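Local coordinates for phosphatidylglycerol lysyltransferase C-terminal domain-containing protein (Bacteroides thetaiotaomicron, PDB 2HQY) that is of unknown function but binds coenzyme A and is probably an acyltransferase related to phosphatidylglycerol lysyltransferases, at residues A17-L29 against L62-K74. Residues are numbered along the deposited sequence; the frame is centred on the assembly and turned at random.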
loop_
_atom_site.group_PDB
_atom_site.type_symbol
_atom_site.label_atom_id
_atom_site.label_comp_id
_atom_site.label_asym_id
_atom_site.label_seq_id
_atom_site.Cartn_x
_atom_site.Cartn_y
_atom_site.Cartn_z
ATOM N N ALA A 17 -18.041 7.756 -11.337
ATOM C CA ALA A 17 -19.258 8.560 -11.488
ATOM C C ALA A 17 -18.913 10.050 -11.507
ATOM O O ALA A 17 -19.569 10.847 -12.195
ATOM C CB ALA A 17 -20.240 8.261 -10.382
ATOM N N PHE A 18 -17.900 10.415 -10.726
ATOM C CA PHE A 18 -17.400 11.783 -10.685
ATOM C C PHE A 18 -16.429 12.075 -11.833
ATOM O O PHE A 18 -16.502 13.136 -12.447
ATOM C CB PHE A 18 -16.687 12.064 -9.341
ATOM C CG PHE A 18 -17.612 12.345 -8.191
ATOM C CD1 PHE A 18 -18.009 13.651 -7.902
ATOM C CD2 PHE A 18 -18.060 11.310 -7.370
ATOM C CE1 PHE A 18 -18.890 13.925 -6.845
ATOM C CE2 PHE A 18 -18.932 11.570 -6.302
ATOM C CZ PHE A 18 -19.347 12.883 -6.035
ATOM N N THR A 19 -15.454 11.191 -12.066
ATOM C CA THR A 19 -14.384 11.530 -13.006
ATOM C C THR A 19 -14.861 11.473 -14.468
ATOM O O THR A 19 -14.436 12.292 -15.282
ATOM C CB THR A 19 -13.121 10.618 -12.838
ATOM O OG1 THR A 19 -13.530 9.255 -12.932
ATOM C CG2 THR A 19 -12.427 10.858 -11.483
ATOM N N MET A 20 -15.739 10.530 -14.820
ATOM C CA MET A 20 -16.034 10.365 -16.242
ATOM C C MET A 20 -16.710 11.624 -16.792
ATOM O O MET A 20 -16.372 12.073 -17.879
ATOM C CB MET A 20 -16.831 9.085 -16.561
ATOM C CG MET A 20 -15.983 7.791 -16.402
ATOM S SD MET A 20 -14.568 7.598 -17.520
ATOM C CE MET A 20 -15.363 7.327 -19.077
ATOM N N LYS A 21 -17.610 12.216 -16.011
ATOM C CA LYS A 21 -18.357 13.387 -16.470
ATOM C C LYS A 21 -17.553 14.679 -16.382
ATOM O O LYS A 21 -18.005 15.720 -16.872
ATOM C CB LYS A 21 -19.673 13.537 -15.695
ATOM C CG LYS A 21 -19.512 13.936 -14.250
ATOM C CD LYS A 21 -20.874 14.248 -13.627
ATOM C CE LYS A 21 -20.793 14.312 -12.096
ATOM N NZ LYS A 21 -20.242 15.597 -11.521
ATOM N N SER A 22 -16.392 14.623 -15.732
ATOM C CA SER A 22 -15.583 15.821 -15.475
ATOM C C SER A 22 -14.802 16.215 -16.719
ATOM O O SER A 22 -14.688 15.431 -17.662
ATOM C CB SER A 22 -14.619 15.587 -14.308
ATOM O OG SER A 22 -13.487 14.833 -14.725
ATOM N N ASP A 23 -14.247 17.421 -16.722
ATOM C CA ASP A 23 -13.366 17.786 -17.827
ATOM C C ASP A 23 -11.886 17.659 -17.460
ATOM O O ASP A 23 -11.016 18.212 -18.113
ATOM C CB ASP A 23 -13.771 19.155 -18.424
ATOM C CG ASP A 23 -14.956 19.024 -19.418
ATOM O OD1 ASP A 23 -15.002 18.069 -20.265
ATOM O OD2 ASP A 23 -15.861 19.880 -19.347
ATOM N N ARG A 24 -11.615 16.860 -16.432
ATOM C CA ARG A 24 -10.245 16.610 -15.984
ATOM C C ARG A 24 -9.593 15.502 -16.801
ATOM O O ARG A 24 -10.135 14.417 -16.902
ATOM C CB ARG A 24 -10.274 16.238 -14.501
ATOM C CG ARG A 24 -11.051 17.263 -13.683
ATOM C CD ARG A 24 -10.173 18.431 -13.288
ATOM N NE ARG A 24 -9.326 17.993 -12.196
ATOM C CZ ARG A 24 -9.627 18.115 -10.905
ATOM N NH1 ARG A 24 -8.780 17.633 -10.008
ATOM N NH2 ARG A 24 -10.756 18.723 -10.511
ATOM N N ARG A 25 -8.424 15.783 -17.371
ATOM C CA ARG A 25 -7.756 14.823 -18.241
ATOM C C ARG A 25 -6.470 14.240 -17.646
ATOM O O ARG A 25 -5.790 13.432 -18.280
ATOM C CB ARG A 25 -7.487 15.461 -19.599
ATOM C CG ARG A 25 -8.758 15.931 -20.273
ATOM C CD ARG A 25 -8.487 16.407 -21.679
ATOM N NE ARG A 25 -7.623 17.585 -21.722
ATOM C CZ ARG A 25 -7.117 18.104 -22.845
ATOM N NH1 ARG A 25 -7.365 17.540 -24.023
ATOM N NH2 ARG A 25 -6.345 19.183 -22.792
ATOM N N ASN A 26 -6.122 14.641 -16.430
ATOM C CA ASN A 26 -4.831 14.186 -15.921
ATOM C C ASN A 26 -4.829 12.722 -15.467
ATOM O O ASN A 26 -5.832 12.213 -14.910
ATOM C CB ASN A 26 -4.251 15.134 -14.897
ATOM C CG ASN A 26 -5.019 15.144 -13.645
ATOM O OD1 ASN A 26 -6.176 15.555 -13.623
ATOM N ND2 ASN A 26 -4.367 14.748 -12.557
ATOM N N CYS A 27 -3.717 12.049 -15.754
ATOM C CA CYS A 27 -3.640 10.596 -15.619
ATOM C C CYS A 27 -3.790 10.180 -14.179
ATOM O O CYS A 27 -4.144 9.034 -13.903
ATOM C CB CYS A 27 -2.311 10.052 -16.186
ATOM S SG CYS A 27 -0.828 10.550 -15.291
ATOM N N ASP A 28 -3.512 11.096 -13.250
ATOM C CA ASP A 28 -3.636 10.739 -11.827
ATOM C C ASP A 28 -5.075 10.450 -11.416
ATOM O O ASP A 28 -5.304 9.945 -10.313
ATOM C CB ASP A 28 -3.008 11.796 -10.937
ATOM C CG ASP A 28 -1.486 11.840 -11.102
ATOM O OD1 ASP A 28 -0.881 10.761 -11.346
ATOM O OD2 ASP A 28 -0.900 12.919 -10.995
ATOM N N LEU A 29 -6.040 10.810 -12.267
ATOM C CA LEU A 29 -7.452 10.541 -11.972
ATOM C C LEU A 29 -7.985 9.226 -12.566
ATOM O O LEU A 29 -9.175 8.883 -12.383
ATOM C CB LEU A 29 -8.333 11.729 -12.411
ATOM C CG LEU A 29 -8.209 12.952 -11.492
ATOM C CD1 LEU A 29 -9.018 14.077 -12.095
ATOM C CD2 LEU A 29 -8.680 12.658 -10.091
ATOM N N LEU A 62 2.050 15.996 2.955
ATOM C CA LEU A 62 0.604 15.720 2.888
ATOM C C LEU A 62 0.081 16.500 1.701
ATOM O O LEU A 62 0.391 17.698 1.564
ATOM C CB LEU A 62 -0.118 16.213 4.153
ATOM C CG LEU A 62 -1.664 16.173 4.128
ATOM C CD1 LEU A 62 -2.202 14.741 4.030
ATOM C CD2 LEU A 62 -2.217 16.861 5.351
ATOM N N ALA A 63 -0.733 15.859 0.855
ATOM C CA ALA A 63 -1.302 16.601 -0.270
ATOM C C ALA A 63 -2.717 16.146 -0.578
ATOM O O ALA A 63 -3.085 15.009 -0.274
ATOM C CB ALA A 63 -0.435 16.456 -1.502
ATOM N N TYR A 64 -3.500 17.056 -1.154
ATOM C CA TYR A 64 -4.878 16.766 -1.588
ATOM C C TYR A 64 -4.934 17.003 -3.089
ATOM O O TYR A 64 -4.119 17.736 -3.629
ATOM C CB TYR A 64 -5.873 17.699 -0.854
ATOM C CG TYR A 64 -5.811 17.528 0.661
ATOM C CD1 TYR A 64 -6.712 16.685 1.337
ATOM C CD2 TYR A 64 -4.833 18.187 1.423
ATOM C CE1 TYR A 64 -6.657 16.526 2.745
ATOM C CE2 TYR A 64 -4.776 18.034 2.832
ATOM C CZ TYR A 64 -5.690 17.191 3.462
ATOM O OH TYR A 64 -5.609 17.058 4.833
ATOM N N MET A 65 -5.863 16.356 -3.788
ATOM C CA MET A 65 -6.057 16.663 -5.193
ATOM C C MET A 65 -7.026 17.855 -5.295
ATOM O O MET A 65 -7.761 18.131 -4.357
ATOM C CB MET A 65 -6.607 15.406 -5.898
ATOM C CG MET A 65 -6.784 15.517 -7.422
ATOM S SD MET A 65 -5.227 15.297 -8.361
ATOM C CE MET A 65 -4.931 13.562 -8.105
ATOM N N MET A 66 -6.995 18.595 -6.409
ATOM C CA MET A 66 -8.039 19.567 -6.685
ATOM C C MET A 66 -9.379 18.796 -6.670
ATOM O O MET A 66 -9.490 17.763 -7.338
ATOM C CB MET A 66 -7.784 20.250 -8.049
ATOM C CG MET A 66 -8.804 21.345 -8.452
ATOM S SD MET A 66 -8.802 22.898 -7.485
ATOM C CE MET A 66 -10.023 23.870 -8.414
ATOM N N PRO A 67 -10.366 19.253 -5.865
ATOM C CA PRO A 67 -11.675 18.595 -5.807
ATOM C C PRO A 67 -12.317 18.423 -7.176
ATOM O O PRO A 67 -12.265 19.331 -8.016
ATOM C CB PRO A 67 -12.499 19.541 -4.943
ATOM C CG PRO A 67 -11.454 20.184 -4.022
ATOM C CD PRO A 67 -10.300 20.408 -4.940
ATOM N N VAL A 68 -12.909 17.255 -7.383
ATOM C CA VAL A 68 -13.585 16.939 -8.633
ATOM C C VAL A 68 -15.090 17.056 -8.409
ATOM O O VAL A 68 -15.659 16.387 -7.548
ATOM C CB VAL A 68 -13.242 15.508 -9.126
ATOM C CG1 VAL A 68 -13.943 15.201 -10.441
ATOM C CG2 VAL A 68 -11.726 15.352 -9.312
ATOM N N GLY A 69 -15.731 17.893 -9.212
ATOM C CA GLY A 69 -17.192 18.036 -9.155
ATOM C C GLY A 69 -17.622 19.472 -9.297
ATOM O O GLY A 69 -16.839 20.340 -9.680
ATOM N N ASN A 70 -18.888 19.713 -8.984
ATOM C CA ASN A 70 -19.446 21.050 -9.112
ATOM C C ASN A 70 -20.105 21.386 -7.797
ATOM O O ASN A 70 -20.782 20.559 -7.193
ATOM C CB ASN A 70 -20.439 21.081 -10.271
ATOM C CG ASN A 70 -19.767 20.793 -11.612
ATOM O OD1 ASN A 70 -19.220 21.695 -12.255
ATOM N ND2 ASN A 70 -19.782 19.531 -12.023
ATOM N N GLY A 71 -19.882 22.581 -7.318
ATOM C CA GLY A 71 -20.563 22.969 -6.109
ATOM C C GLY A 71 -19.859 24.142 -5.535
ATOM O O GLY A 71 -19.251 24.939 -6.264
ATOM N N ASP A 72 -19.954 24.258 -4.216
ATOM C CA ASP A 72 -19.352 25.370 -3.531
ATOM C C ASP A 72 -17.885 25.031 -3.263
ATOM O O ASP A 72 -17.541 24.447 -2.242
ATOM C CB ASP A 72 -20.107 25.649 -2.241
ATOM C CG ASP A 72 -19.661 26.918 -1.562
ATOM O OD1 ASP A 72 -18.604 27.483 -1.941
ATOM O OD2 ASP A 72 -20.388 27.366 -0.643
ATOM N N LEU A 73 -17.035 25.406 -4.208
ATOM C CA LEU A 73 -15.604 25.120 -4.113
ATOM C C LEU A 73 -14.990 25.744 -2.872
ATOM O O LEU A 73 -14.164 25.119 -2.221
ATOM C CB LEU A 73 -14.860 25.591 -5.370
ATOM C CG LEU A 73 -13.354 25.290 -5.466
ATOM C CD1 LEU A 73 -13.071 23.784 -5.418
ATOM C CD2 LEU A 73 -12.771 25.910 -6.743
ATOM N N LYS A 74 -15.391 26.970 -2.531
ATOM C CA LYS A 74 -14.816 27.622 -1.349
ATOM C C LYS A 74 -15.143 26.867 -0.061
ATOM O O LYS A 74 -14.287 26.740 0.824
ATOM C CB LYS A 74 -15.233 29.091 -1.242
ATOM C CG LYS A 74 -14.312 29.872 -0.341
#
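Arg24 reaches across to the backbone of Met66 and Pro67, where strand 61-69 of this acetyltransferase-clan (GNAT-like) fold breaks its regular pairing. Arg24 NH1 donates to Met66 O at 2.8 Å along an almost straight path (174°), while Arg24 NH2 gives a more bent bond to Pro67 O at 3.0 Å. Both oxygens lie in the guanidinium plane, yet each nitrogen stands above the plane of the carbonyl it meets. Two successive carbonyls thus fix the rotation of the buried guanidinium, and Val68 CG2 rests over one of its faces, 3.7 Å from Arg24 NH2.

Val68 is wedged between the Thr19-Ser22 turn and the 3-10 segment 27-29: its CG2 meets Leu29 CD1 tip to tip at 4.1 Å, and its CG1, anti to the backbone N (chi1 -179°), packs on Ser22 CB. Next to it, the Phe18 ring lies obliquely against Val68 O. Met65, folded at chi2 and chi3, brings its CE methyl to Asp28 CB at 3.9 Å and near Leu29.

Met100 of helix 98-107 touches both Arg24 and Met66, and Asn227 holds the loop through Ser22 O. The type I turn from Thr19 to Ser22 leads into an ST turn that holds the backbone N of Arg24: Ser22 OG accepts from Arg24 N at 3.2 Å and donates to Thr19 O at 2.8 Å, an oxygen that also receives Ser22 N.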